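Local coordinates for vinylacetyl-CoA Delta-isomerase (Nitrosopumilus maritimus SCM1, PDB 6VJR), which binds FAD, a [4Fe-4S] cluster and ferric iron, and probably dehydrates 4-hydroxybutyryl-CoA and isomerises vinylacetyl-CoA, at residues 305-310 with 378-383; 334-339 with 371-376; 385-390 with 423-428; 301-306 with 430-435. All blocks are in the same frame, centred on the assembly; numbering follows the deposited sequence.

Contact 1: residues 305-310 with 378-383; sequences GAAATI and RLAQDI. With FAD (flavin-adenine dinucleotide), chain V.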
# COMPACT_ATOMS: atom_id res chain seq x y z
N GLY A 305 -17.47 -7.22 -12.32
CA GLY A 305 -18.30 -7.35 -13.49
C GLY A 305 -18.83 -5.99 -13.98
O GLY A 305 -18.91 -5.76 -15.19
N ALA A 306 -19.23 -5.11 -13.05
CA ALA A 306 -19.71 -3.80 -13.43
C ALA A 306 -18.59 -2.98 -14.07
O ALA A 306 -18.83 -2.32 -15.08
CB ALA A 306 -20.30 -3.11 -12.26
N ALA A 307 -17.39 -3.02 -13.47
CA ALA A 307 -16.27 -2.27 -14.02
C ALA A 307 -15.94 -2.79 -15.44
O ALA A 307 -15.69 -2.03 -16.37
CB ALA A 307 -15.10 -2.43 -13.07
N ALA A 308 -15.94 -4.12 -15.64
CA ALA A 308 -15.64 -4.70 -16.95
C ALA A 308 -16.70 -4.30 -17.97
O ALA A 308 -16.40 -4.06 -19.14
CB ALA A 308 -15.49 -6.20 -16.87
N THR A 309 -17.96 -4.24 -17.50
CA THR A 309 -19.05 -3.84 -18.38
C THR A 309 -18.89 -2.39 -18.84
O THR A 309 -19.05 -2.12 -20.02
CB THR A 309 -20.39 -4.10 -17.74
OG1 THR A 309 -20.56 -5.49 -17.45
CG2 THR A 309 -21.53 -3.59 -18.60
N ILE A 310 -18.66 -1.46 -17.90
CA ILE A 310 -18.52 -0.06 -18.32
C ILE A 310 -17.31 0.12 -19.26
O ILE A 310 -17.37 0.90 -20.21
CB ILE A 310 -18.56 0.92 -17.13
CG1 ILE A 310 -18.64 2.36 -17.58
CG2 ILE A 310 -17.35 0.76 -16.21
CD1 ILE A 310 -19.84 2.72 -18.44
N ARG A 378 -12.25 1.98 -5.39
CA ARG A 378 -11.47 3.04 -6.02
C ARG A 378 -11.19 2.69 -7.48
O ARG A 378 -11.37 3.50 -8.38
CB ARG A 378 -10.17 3.28 -5.25
CG ARG A 378 -9.41 4.51 -5.70
CD ARG A 378 -8.16 4.70 -4.87
NE ARG A 378 -7.08 3.79 -5.22
CZ ARG A 378 -6.26 3.93 -6.24
NH1 ARG A 378 -6.18 5.08 -6.92
NH2 ARG A 378 -5.42 2.96 -6.50
N LEU A 379 -10.75 1.45 -7.73
CA LEU A 379 -10.41 1.01 -9.07
C LEU A 379 -11.64 1.00 -9.98
O LEU A 379 -11.54 1.32 -11.16
CB LEU A 379 -9.70 -0.33 -9.06
CG LEU A 379 -8.35 -0.34 -8.35
CD1 LEU A 379 -7.80 -1.73 -8.28
CD2 LEU A 379 -7.34 0.61 -9.03
N ALA A 380 -12.77 0.53 -9.45
CA ALA A 380 -14.03 0.60 -10.20
C ALA A 380 -14.37 2.02 -10.66
O ALA A 380 -14.81 2.24 -11.79
CB ALA A 380 -15.17 -0.06 -9.43
N GLN A 381 -14.16 2.98 -9.77
CA GLN A 381 -14.47 4.36 -10.12
C GLN A 381 -13.50 4.87 -11.18
O GLN A 381 -13.90 5.62 -12.06
CB GLN A 381 -14.44 5.26 -8.89
CG GLN A 381 -15.54 4.94 -7.90
CD GLN A 381 -15.74 6.05 -6.90
OE1 GLN A 381 -15.00 7.05 -6.88
NE2 GLN A 381 -16.79 5.91 -6.11
N ASP A 382 -12.23 4.49 -11.09
CA ASP A 382 -11.25 4.84 -12.14
C ASP A 382 -11.75 4.34 -13.51
O ASP A 382 -11.85 5.07 -14.52
CB ASP A 382 -9.90 4.24 -11.81
CG ASP A 382 -8.76 4.47 -12.79
OD1 ASP A 382 -8.98 5.12 -13.88
OD2 ASP A 382 -7.63 4.01 -12.49
N ILE A 383 -12.10 3.05 -13.56
CA ILE A 383 -12.51 2.45 -14.83
C ILE A 383 -13.79 3.09 -15.36
O ILE A 383 -13.97 3.21 -16.56
CB ILE A 383 -12.64 0.92 -14.66
CG1 ILE A 383 -11.27 0.30 -14.32
CG2 ILE A 383 -13.27 0.31 -15.89
CD1 ILE A 383 -11.30 -1.11 -13.83
PA FAD V . -13.13 8.15 -19.37
O1A FAD V . -12.22 8.84 -20.32
O2A FAD V . -14.29 7.39 -19.91
O5B FAD V . -12.20 7.26 -18.45
C5B FAD V . -12.68 6.00 -17.93
C4B FAD V . -11.54 5.02 -17.86
O4B FAD V . -11.18 4.67 -19.22
C3B FAD V . -10.23 5.54 -17.20
O3B FAD V . -9.56 4.48 -16.52
C2B FAD V . -9.40 6.03 -18.42
O2B FAD V . -7.99 6.05 -18.24
C1B FAD V . -9.80 5.00 -19.46
N9A FAD V . -9.64 5.43 -20.84
C8A FAD V . -10.39 6.36 -21.52
N7A FAD V . -10.00 6.52 -22.77
C5A FAD V . -8.94 5.66 -22.92
C6A FAD V . -8.13 5.36 -24.04
N6A FAD V . -8.30 5.92 -25.23
N1A FAD V . -7.13 4.46 -23.87
C2A FAD V . -7.02 3.89 -22.65
N3A FAD V . -7.72 4.10 -21.54
C4A FAD V . -8.71 4.97 -21.74
N1 FAD V . -13.89 18.64 -17.06
C2 FAD V . -13.98 19.93 -17.50
O2 FAD V . -13.70 20.28 -18.65
N3 FAD V . -14.41 20.91 -16.63
C4 FAD V . -14.74 20.78 -15.31
O4 FAD V . -15.19 21.72 -14.65
C4X FAD V . -14.74 19.42 -14.88
N5 FAD V . -15.12 19.16 -13.62
C5X FAD V . -15.29 17.84 -13.26
C6 FAD V . -15.88 17.50 -12.03
C7 FAD V . -16.13 16.18 -11.68
C7M FAD V . -16.85 15.85 -10.39
C8 FAD V . -15.57 15.15 -12.43
C8M FAD V . -15.79 13.71 -12.08
C9 FAD V . -14.99 15.45 -13.65
C9A FAD V . -14.83 16.79 -14.08
N10 FAD V . -14.28 17.12 -15.32
C10 FAD V . -14.30 18.41 -15.82
C1' FAD V . -14.06 16.02 -16.28
C2' FAD V . -12.80 15.19 -16.11
O2' FAD V . -11.73 15.91 -16.71
C3' FAD V . -13.01 13.85 -16.79
O3' FAD V . -13.89 13.13 -15.94
C4' FAD V . -11.71 13.09 -17.08
O4' FAD V . -10.93 13.68 -18.12
C5' FAD V . -11.96 11.64 -17.41
O5' FAD V . -12.78 11.60 -18.61
P FAD V . -14.12 10.72 -18.59
O1P FAD V . -14.96 11.11 -17.47
O2P FAD V . -14.67 10.80 -19.96
O3P FAD V . -13.68 9.23 -18.31

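Contact 2: residues 334-339 with 371-376; sequences ETIFAA and RFPYEI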
# COMPACT_ATOMS: atom_id res chain seq x y z
N GLU A 334 -9.96 -12.35 -4.20
CA GLU A 334 -9.68 -13.76 -3.93
C GLU A 334 -8.83 -13.96 -2.69
O GLU A 334 -8.88 -15.00 -2.04
CB GLU A 334 -9.06 -14.46 -5.12
CG GLU A 334 -9.96 -14.45 -6.34
CD GLU A 334 -11.32 -15.12 -6.23
OE1 GLU A 334 -11.55 -15.96 -5.32
OE2 GLU A 334 -12.12 -14.84 -7.16
N THR A 335 -8.03 -12.96 -2.34
CA THR A 335 -7.22 -13.02 -1.12
C THR A 335 -8.17 -13.14 0.09
O THR A 335 -7.92 -13.88 1.03
CB THR A 335 -6.30 -11.78 -1.04
OG1 THR A 335 -5.32 -11.85 -2.08
CG2 THR A 335 -5.48 -11.80 0.24
N ILE A 336 -9.24 -12.34 0.11
CA ILE A 336 -10.24 -12.41 1.17
C ILE A 336 -10.87 -13.79 1.17
O ILE A 336 -11.02 -14.44 2.23
CB ILE A 336 -11.29 -11.30 1.02
CG1 ILE A 336 -10.64 -9.95 1.21
CG2 ILE A 336 -12.44 -11.53 1.99
CD1 ILE A 336 -11.47 -8.82 0.64
N PHE A 337 -11.30 -14.21 -0.02
CA PHE A 337 -11.97 -15.50 -0.09
C PHE A 337 -11.09 -16.61 0.48
O PHE A 337 -11.57 -17.49 1.23
CB PHE A 337 -12.28 -15.80 -1.57
CG PHE A 337 -12.95 -17.14 -1.77
CD1 PHE A 337 -14.24 -17.36 -1.34
CD2 PHE A 337 -12.27 -18.18 -2.42
CE1 PHE A 337 -14.83 -18.62 -1.49
CE2 PHE A 337 -12.87 -19.42 -2.55
CZ PHE A 337 -14.15 -19.62 -2.11
N ALA A 338 -9.82 -16.64 0.06
CA ALA A 338 -8.87 -17.68 0.48
C ALA A 338 -8.77 -17.70 2.00
O ALA A 338 -8.76 -18.76 2.62
CB ALA A 338 -7.57 -17.41 -0.14
N ALA A 339 -8.63 -16.53 2.63
CA ALA A 339 -8.50 -16.47 4.08
C ALA A 339 -9.71 -17.08 4.77
O ALA A 339 -9.58 -17.82 5.74
CB ALA A 339 -8.16 -15.05 4.53
N ARG A 371 -9.74 -3.46 4.47
CA ARG A 371 -8.87 -2.73 3.55
C ARG A 371 -9.33 -2.84 2.09
O ARG A 371 -9.49 -1.84 1.40
CB ARG A 371 -7.44 -3.29 3.71
CG ARG A 371 -6.82 -3.01 5.07
CD ARG A 371 -5.51 -3.73 5.27
NE ARG A 371 -4.85 -3.29 6.50
CZ ARG A 371 -3.70 -3.74 6.97
NH1 ARG A 371 -3.05 -4.68 6.35
NH2 ARG A 371 -3.17 -3.23 8.06
N PHE A 372 -9.47 -4.06 1.61
CA PHE A 372 -9.48 -4.29 0.17
C PHE A 372 -10.75 -3.77 -0.52
O PHE A 372 -10.66 -3.29 -1.67
CB PHE A 372 -9.22 -5.74 -0.22
CG PHE A 372 -7.86 -6.25 0.19
CD1 PHE A 372 -6.81 -5.38 0.55
CD2 PHE A 372 -7.60 -7.62 0.19
CE1 PHE A 372 -5.58 -5.90 0.93
CE2 PHE A 372 -6.36 -8.10 0.54
CZ PHE A 372 -5.35 -7.23 0.92
N PRO A 373 -11.98 -3.88 0.06
CA PRO A 373 -13.16 -3.33 -0.61
C PRO A 373 -12.96 -1.87 -1.01
O PRO A 373 -13.48 -1.43 -2.04
CB PRO A 373 -14.31 -3.57 0.37
CG PRO A 373 -13.83 -4.83 1.09
CD PRO A 373 -12.35 -4.58 1.32
N TYR A 374 -12.27 -1.12 -0.14
CA TYR A 374 -12.01 0.29 -0.42
C TYR A 374 -11.18 0.46 -1.68
O TYR A 374 -11.41 1.39 -2.45
CB TYR A 374 -11.42 0.95 0.80
CG TYR A 374 -12.40 1.16 1.96
CD1 TYR A 374 -12.62 0.16 2.89
CD2 TYR A 374 -13.11 2.33 2.11
CE1 TYR A 374 -13.49 0.33 3.95
CE2 TYR A 374 -13.97 2.54 3.17
CZ TYR A 374 -14.22 1.50 4.06
OH TYR A 374 -15.01 1.65 5.15
N GLU A 375 -10.22 -0.43 -1.90
CA GLU A 375 -9.39 -0.36 -3.09
C GLU A 375 -10.14 -0.84 -4.34
O GLU A 375 -10.02 -0.31 -5.46
CB GLU A 375 -8.12 -1.14 -2.85
CG GLU A 375 -7.13 -1.05 -4.03
CD GLU A 375 -6.59 0.30 -4.48
OE1 GLU A 375 -6.90 1.29 -3.81
OE2 GLU A 375 -5.90 0.38 -5.53
N ILE A 376 -10.92 -1.93 -4.19
CA ILE A 376 -11.70 -2.42 -5.31
C ILE A 376 -12.66 -1.32 -5.78
O ILE A 376 -12.85 -1.09 -6.99
CB ILE A 376 -12.39 -3.73 -4.89
CG1 ILE A 376 -11.37 -4.87 -4.59
CG2 ILE A 376 -13.37 -4.19 -5.95
CD1 ILE A 376 -11.96 -6.09 -3.93

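Contact 3: residues 385-390 with 423-428; sequences GGLVVT and RILRLI. With FAD (flavin-adenine dinucleotide), chain V.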
# COMPACT_ATOMS: atom_id res chain seq x y z
N GLY A 385 -15.07 6.23 -15.08
CA GLY A 385 -15.06 7.62 -15.55
C GLY A 385 -15.95 8.54 -14.72
O GLY A 385 -16.66 8.13 -13.79
N GLY A 386 -15.87 9.85 -15.05
CA GLY A 386 -16.55 10.87 -14.28
C GLY A 386 -18.07 10.74 -14.20
O GLY A 386 -18.69 11.25 -13.23
N LEU A 387 -18.69 10.14 -15.23
CA LEU A 387 -20.15 10.05 -15.29
C LEU A 387 -20.70 9.22 -14.13
O LEU A 387 -21.86 9.36 -13.79
CB LEU A 387 -20.51 9.46 -16.65
CG LEU A 387 -21.82 9.85 -17.31
CD1 LEU A 387 -22.05 11.34 -17.36
CD2 LEU A 387 -21.85 9.18 -18.66
N VAL A 388 -19.87 8.42 -13.46
CA VAL A 388 -20.29 7.67 -12.29
C VAL A 388 -20.84 8.60 -11.21
O VAL A 388 -21.71 8.19 -10.45
CB VAL A 388 -19.19 6.68 -11.84
CG1 VAL A 388 -18.05 7.37 -11.12
CG2 VAL A 388 -19.74 5.54 -11.01
N VAL A 389 -20.37 9.88 -11.15
CA VAL A 389 -20.87 10.83 -10.20
C VAL A 389 -21.57 12.04 -10.83
O VAL A 389 -22.09 12.83 -10.08
CB VAL A 389 -19.79 11.29 -9.21
CG1 VAL A 389 -19.37 10.14 -8.29
CG2 VAL A 389 -18.59 11.96 -9.88
N THR A 390 -21.54 12.22 -12.14
CA THR A 390 -22.18 13.38 -12.71
C THR A 390 -23.39 13.04 -13.58
O THR A 390 -23.97 13.92 -14.20
CB THR A 390 -21.20 14.21 -13.54
OG1 THR A 390 -20.90 13.55 -14.77
CG2 THR A 390 -19.90 14.57 -12.83
N ARG A 423 -27.45 2.45 -16.53
CA ARG A 423 -27.74 1.50 -15.48
C ARG A 423 -26.46 0.97 -14.83
O ARG A 423 -26.39 0.82 -13.61
CB ARG A 423 -28.56 0.33 -16.05
CG ARG A 423 -30.02 0.66 -16.25
CD ARG A 423 -30.74 -0.44 -17.02
NE ARG A 423 -32.18 -0.24 -17.14
CZ ARG A 423 -33.04 -0.33 -16.16
NH1 ARG A 423 -32.71 -0.87 -15.00
NH2 ARG A 423 -34.30 0.00 -16.38
N ILE A 424 -25.44 0.66 -15.64
CA ILE A 424 -24.24 0.07 -15.07
C ILE A 424 -23.48 1.13 -14.25
O ILE A 424 -22.96 0.84 -13.18
CB ILE A 424 -23.35 -0.65 -16.10
CG1 ILE A 424 -22.50 -1.70 -15.37
CG2 ILE A 424 -22.51 0.32 -16.92
CD1 ILE A 424 -23.29 -2.93 -14.97
N LEU A 425 -23.45 2.38 -14.70
CA LEU A 425 -22.86 3.46 -13.92
C LEU A 425 -23.55 3.63 -12.56
O LEU A 425 -22.88 3.78 -11.53
CB LEU A 425 -22.84 4.77 -14.71
CG LEU A 425 -21.89 4.81 -15.91
CD1 LEU A 425 -22.27 5.91 -16.85
CD2 LEU A 425 -20.47 5.02 -15.42
N ARG A 426 -24.89 3.59 -12.57
CA ARG A 426 -25.65 3.67 -11.32
C ARG A 426 -25.32 2.51 -10.38
O ARG A 426 -25.28 2.67 -9.18
CB ARG A 426 -27.16 3.78 -11.57
CG ARG A 426 -27.53 5.16 -12.13
CD ARG A 426 -27.29 6.25 -11.12
NE ARG A 426 -27.95 7.47 -11.56
CZ ARG A 426 -27.42 8.71 -11.45
NH1 ARG A 426 -26.40 8.90 -10.64
NH2 ARG A 426 -27.99 9.73 -12.08
N LEU A 427 -25.14 1.29 -10.93
CA LEU A 427 -24.74 0.16 -10.11
C LEU A 427 -23.41 0.44 -9.39
O LEU A 427 -23.28 0.19 -8.17
CB LEU A 427 -24.77 -1.16 -10.86
CG LEU A 427 -24.42 -2.39 -10.02
CD1 LEU A 427 -25.40 -2.62 -8.89
CD2 LEU A 427 -24.33 -3.60 -10.91
N ILE A 428 -22.43 0.94 -10.15
CA ILE A 428 -21.13 1.28 -9.56
C ILE A 428 -21.28 2.35 -8.48
O ILE A 428 -20.73 2.21 -7.39
CB ILE A 428 -20.10 1.65 -10.64
CG1 ILE A 428 -19.86 0.48 -11.57
CG2 ILE A 428 -18.80 2.08 -9.98
CD1 ILE A 428 -19.04 0.80 -12.81
PA FAD V . -13.13 8.15 -19.37
O1A FAD V . -12.22 8.84 -20.32
O2A FAD V . -14.29 7.39 -19.91
O5B FAD V . -12.20 7.26 -18.45
C5B FAD V . -12.68 6.00 -17.93
C4B FAD V . -11.54 5.02 -17.86
O4B FAD V . -11.18 4.67 -19.22
C3B FAD V . -10.23 5.54 -17.20
O3B FAD V . -9.56 4.48 -16.52
C2B FAD V . -9.40 6.03 -18.42
O2B FAD V . -7.99 6.05 -18.24
C1B FAD V . -9.80 5.00 -19.46
N9A FAD V . -9.64 5.43 -20.84
C8A FAD V . -10.39 6.36 -21.52
N7A FAD V . -10.00 6.52 -22.77
C5A FAD V . -8.94 5.66 -22.92
C6A FAD V . -8.13 5.36 -24.04
N6A FAD V . -8.30 5.92 -25.23
N1A FAD V . -7.13 4.46 -23.87
C2A FAD V . -7.02 3.89 -22.65
N3A FAD V . -7.72 4.10 -21.54
C4A FAD V . -8.71 4.97 -21.74
N1 FAD V . -13.89 18.64 -17.06
C2 FAD V . -13.98 19.93 -17.50
O2 FAD V . -13.70 20.28 -18.65
N3 FAD V . -14.41 20.91 -16.63
C4 FAD V . -14.74 20.78 -15.31
O4 FAD V . -15.19 21.72 -14.65
C4X FAD V . -14.74 19.42 -14.88
N5 FAD V . -15.12 19.16 -13.62
C5X FAD V . -15.29 17.84 -13.26
C6 FAD V . -15.88 17.50 -12.03
C7 FAD V . -16.13 16.18 -11.68
C7M FAD V . -16.85 15.85 -10.39
C8 FAD V . -15.57 15.15 -12.43
C8M FAD V . -15.79 13.71 -12.08
C9 FAD V . -14.99 15.45 -13.65
C9A FAD V . -14.83 16.79 -14.08
N10 FAD V . -14.28 17.12 -15.32
C10 FAD V . -14.30 18.41 -15.82
C1' FAD V . -14.06 16.02 -16.28
C2' FAD V . -12.80 15.19 -16.11
O2' FAD V . -11.73 15.91 -16.71
C3' FAD V . -13.01 13.85 -16.79
O3' FAD V . -13.89 13.13 -15.94
C4' FAD V . -11.71 13.09 -17.08
O4' FAD V . -10.93 13.68 -18.12
C5' FAD V . -11.96 11.64 -17.41
O5' FAD V . -12.78 11.60 -18.61
P FAD V . -14.12 10.72 -18.59
O1P FAD V . -14.96 11.11 -17.47
O2P FAD V . -14.67 10.80 -19.96
O3P FAD V . -13.68 9.23 -18.31

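Contact 4: residues 301-306 with 430-435; sequences DVLIGA and NMTLGR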
# COMPACT_ATOMS: atom_id res chain seq x y z
N ASP A 301 -17.29 -9.73 -6.84
CA ASP A 301 -17.50 -10.30 -8.17
C ASP A 301 -18.44 -9.43 -9.00
O ASP A 301 -18.21 -9.16 -10.18
CB ASP A 301 -18.10 -11.70 -8.03
CG ASP A 301 -17.17 -12.75 -7.44
OD1 ASP A 301 -15.94 -12.61 -7.60
OD2 ASP A 301 -17.69 -13.74 -6.80
N VAL A 302 -19.51 -8.94 -8.38
CA VAL A 302 -20.46 -8.04 -9.03
C VAL A 302 -19.77 -6.73 -9.45
O VAL A 302 -19.94 -6.29 -10.57
CB VAL A 302 -21.68 -7.78 -8.13
CG1 VAL A 302 -22.58 -6.69 -8.70
CG2 VAL A 302 -22.47 -9.04 -7.85
N LEU A 303 -19.02 -6.11 -8.54
CA LEU A 303 -18.36 -4.84 -8.81
C LEU A 303 -17.34 -4.97 -9.94
O LEU A 303 -17.20 -4.12 -10.80
CB LEU A 303 -17.82 -4.29 -7.51
CG LEU A 303 -17.29 -2.86 -7.61
CD1 LEU A 303 -18.24 -1.91 -8.24
CD2 LEU A 303 -16.92 -2.39 -6.19
N ILE A 304 -16.60 -6.08 -9.94
CA ILE A 304 -15.63 -6.37 -10.99
C ILE A 304 -16.37 -6.48 -12.33
O ILE A 304 -16.00 -5.91 -13.35
CB ILE A 304 -14.84 -7.64 -10.66
CG1 ILE A 304 -13.92 -7.43 -9.48
CG2 ILE A 304 -14.12 -8.15 -11.90
CD1 ILE A 304 -13.39 -8.72 -8.89
N GLY A 305 -17.47 -7.22 -12.32
CA GLY A 305 -18.30 -7.35 -13.49
C GLY A 305 -18.83 -5.99 -13.98
O GLY A 305 -18.91 -5.76 -15.19
N ALA A 306 -19.23 -5.11 -13.05
CA ALA A 306 -19.71 -3.80 -13.43
C ALA A 306 -18.59 -2.98 -14.07
O ALA A 306 -18.83 -2.32 -15.08
CB ALA A 306 -20.30 -3.11 -12.26
N ASN A 430 -23.92 2.96 -6.69
CA ASN A 430 -24.63 2.35 -5.59
C ASN A 430 -23.72 1.55 -4.67
O ASN A 430 -23.91 1.54 -3.46
CB ASN A 430 -25.73 1.45 -6.16
CG ASN A 430 -26.40 0.52 -5.19
OD1 ASN A 430 -27.22 0.92 -4.35
ND2 ASN A 430 -26.02 -0.73 -5.25
N MET A 431 -22.76 0.86 -5.25
CA MET A 431 -21.87 -0.00 -4.48
C MET A 431 -20.66 0.74 -3.89
O MET A 431 -20.03 0.20 -2.97
CB MET A 431 -21.40 -1.17 -5.33
CG MET A 431 -22.55 -2.08 -5.70
SD MET A 431 -22.05 -3.57 -6.57
CE MET A 431 -21.41 -4.49 -5.16
N THR A 432 -20.31 1.93 -4.40
CA THR A 432 -19.11 2.65 -3.94
C THR A 432 -19.41 3.91 -3.15
O THR A 432 -18.59 4.32 -2.34
CB THR A 432 -18.23 2.91 -5.16
OG1 THR A 432 -18.84 3.82 -6.07
CG2 THR A 432 -17.83 1.62 -5.86
N LEU A 433 -20.58 4.54 -3.37
CA LEU A 433 -21.02 5.72 -2.66
C LEU A 433 -22.40 5.56 -2.01
O LEU A 433 -22.68 6.19 -0.99
CB LEU A 433 -21.02 6.94 -3.57
CG LEU A 433 -19.66 7.37 -4.10
CD1 LEU A 433 -19.79 8.47 -5.14
CD2 LEU A 433 -18.82 7.77 -2.96
N GLY A 434 -23.28 4.79 -2.62
CA GLY A 434 -24.69 4.77 -2.28
C GLY A 434 -25.07 3.69 -1.30
O GLY A 434 -24.29 3.31 -0.41
N ARG A 435 -26.30 3.17 -1.50
CA ARG A 435 -26.92 2.42 -0.42
C ARG A 435 -26.15 1.14 -0.13
O ARG A 435 -26.09 0.70 1.02
CB ARG A 435 -28.35 2.02 -0.81
CG ARG A 435 -29.44 3.05 -0.62
CD ARG A 435 -30.81 2.43 -0.68
NE ARG A 435 -31.19 2.01 0.67
CZ ARG A 435 -32.36 1.54 1.04
NH1 ARG A 435 -32.59 1.28 2.32
NH2 ARG A 435 -33.28 1.36 0.12

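Contact 1: residues 305-310 with 378-383
In the C-terminal helical bundle, of the acyl-CoA dehydrogenase clan, Ala307 and Ile310 on helix 295-314 meet Ala380 and Ile383 on helix 372-384 next to the FAD site. Over these two segments the helices run nearly in the same direction, at 13°, with axes 9.1 Å apart, a spacing consistent with the small alanines between them. Ala307 faces helix 372-384 directly. Its CB lies 4.3 Å from CB of Ala380. Ile383 then grips the same alanine with two branches. Its CD1 reaches CB of Ala307 at 4.1 Å, while its CG2 rests against the backbone O of Ala307 at 3.4 Å. In Ile383, CG1 lies beside the backbone N (chi1 -64°), which leaves CG2 anti to that N and directed at the other helix. One turn further on, Ile310 CG2 touches Ile383 CG2 at 4.1 Å. These two side chains run counter to each other, and the longer branch of Ile310 leads off towards helix 418-432. The contact is therefore buried and apolar. FAD lies beside it. The ribose hydroxyl O3B of the adenosine half donates to Asp382 OD1 at 2.8 Å, and the other carboxylate oxygen, OD2, forms a salt bridge with Lys325. The backbone O of Ile383 also lies 3.3 Å from FAD C4B. Helix 320-345 packs on the pair through Ile326 and Met329. Helix 418-432 also packs on Ile310, through Leu425 and Ile428.

Contact 2: residues 334-339 with 371-376
Over these segments helices 320-345 and 372-384 run in roughly opposite directions, at 154°, with axes 11.8 Å apart, and Ile336 and Phe372 are the nearest pair of CA atoms. The wide spacing is bridged by the Phe372 ring. Its chi2 of -17° sets the ring close to the plane of its own CA, CB and CG, with CD2 and CE2 on the edge away from CA. That edge is the part offered to helix 320-345. Thr335 meets it in the ring plane, its CG2 3.8 Å from Phe372 CE2. The two side chains stand nearly perpendicular. Ile336 lies alongside Phe372, pointing the other way. Its CD1 sits 3.9 Å from Phe372 CB, and its CG1 is 4.0 Å from Phe372 CD2. The same CD1 also reaches CD of Pro373, more loosely, at 4.4 Å. An alanine in place of Phe372 would remove the ring, so Thr335 CG2 would probably lose its edge contact and a gap would be likely to open between the two helices. The hydroxyl of Thr335 turns elsewhere. Its OG1 bonds to the backbone O of His331, one turn back, and is also hydrogen-bonded to Asn368 ND2 of the third subunit. The packing lies near the metal centres: the side chains of Ile336 and the iron ligand Tyr293 are about 5 Å apart. Helix 359-369 presses on Ile336 with Cys365 and Val369, helix 295-314 adds Thr297, and helix 437-446 sets Tyr440 against Pro373.

Contact 3: residues 385-390 with 423-428
Leu425 and Val388 bury the most surface in this contact, and Leu387 comes next. Leu425 points from helix 418-432 into the short turn of helix after the glycine pair, and its two methyls divide the work. CD1 goes to Leu387, 3.8 Å from its CD2, with one side chain lying athwart the other. CD2 goes to Val388, 4.1 Å from its CB and 4.0 Å from its backbone N. Val388 in turn reaches back to helix 418-432 with one methyl, its CG2, which is anti to the backbone N. This CG2 lies 3.6 Å from the backbone O of Leu425 and 3.7 Å from Ile428 CG2. An alanine at Leu425 would lack both methyls, which would probably leave a gap beside Leu387 and Val388 and let the short turn shift. That turn carries the FAD contact. Gly386 N donates to O1P of the flavin-side phosphate at 2.9 Å, with an N-H...O angle of 155°. Gly385, the first residue beyond helix 372-384, has a positive phi of 91°, and a CB there would clash with FAD O3P. A side chain on Gly386 would likewise run into FAD O3'. Further along, Val389 CG2 sits 4.0 Å from the flavin methyl C8M. The chemistry is thus divided. Apolar side chains fix the turn against helix 418-432, while the side-chain-free Gly385 and Gly386 let the backbone, with the Gly386 N-H, come close to the negatively charged diphosphate.

Contact 4: residues 301-306 with 430-435
Met431 lies crosswise to Val302, with its sulfur against one branch of the valine. The SD atom is 3.8 Å from Val302 CG1. In Val302 a chi1 of 172° carries CG1 away from the backbone N and out to Met431. The methionine chain is extended at chi2 and then bends at chi3, 76°. The bend swings CE back to Leu303, where it lies 4.3 Å from CB. One methionine thus spans two successive residues of helix 295-314. Both segments belong to the C-terminal helical bundle. Residues 301-306 lie in the middle of a long helix, whereas 430-435 hold the last residues of helix 418-432, and Leu433 is the first to leave the helical path. The contact therefore packs the end of one helix on the flank of another. Leu303 also meets Thr432, and these two side chains are set almost square to each other. Leu303 CD2 and Thr432 CG2 are 4.1 Å apart, so the threonine offers its methyl to this contact. Its hydroxyl has other partners. Thr432 OG1 bonds to the backbone O of Ile428, one turn earlier, and probably also to Gln381 NE2 on helix 372-384, in the conformer given. Leu474 of the third subunit also packs against Val302.

Contacts 1, 3 and 4 form one cluster, with centres about 8 to 10 Å apart. Contacts 1 and 4 share Gly305 and Ala306 on helix 295-314. Ala306 CB also packs on Ile428 CG1 at 3.7 Å, which brings in contact 3. Contact 2 lies further off, its centre about 16 Å from that of contact 1 and about 22 Å from that of contact 3. It joins the cluster through Ile376 CG2, 4.0 Å from Leu303 CD2. Contacts 1 and 3 hold the two halves of one FAD, whose pocket the second subunit completes. Contacts 2 and 4 lie at similar range from an iron-sulfur cluster, the Ile336 side chain about 10 Å and that of Met431 about 11 Å from it.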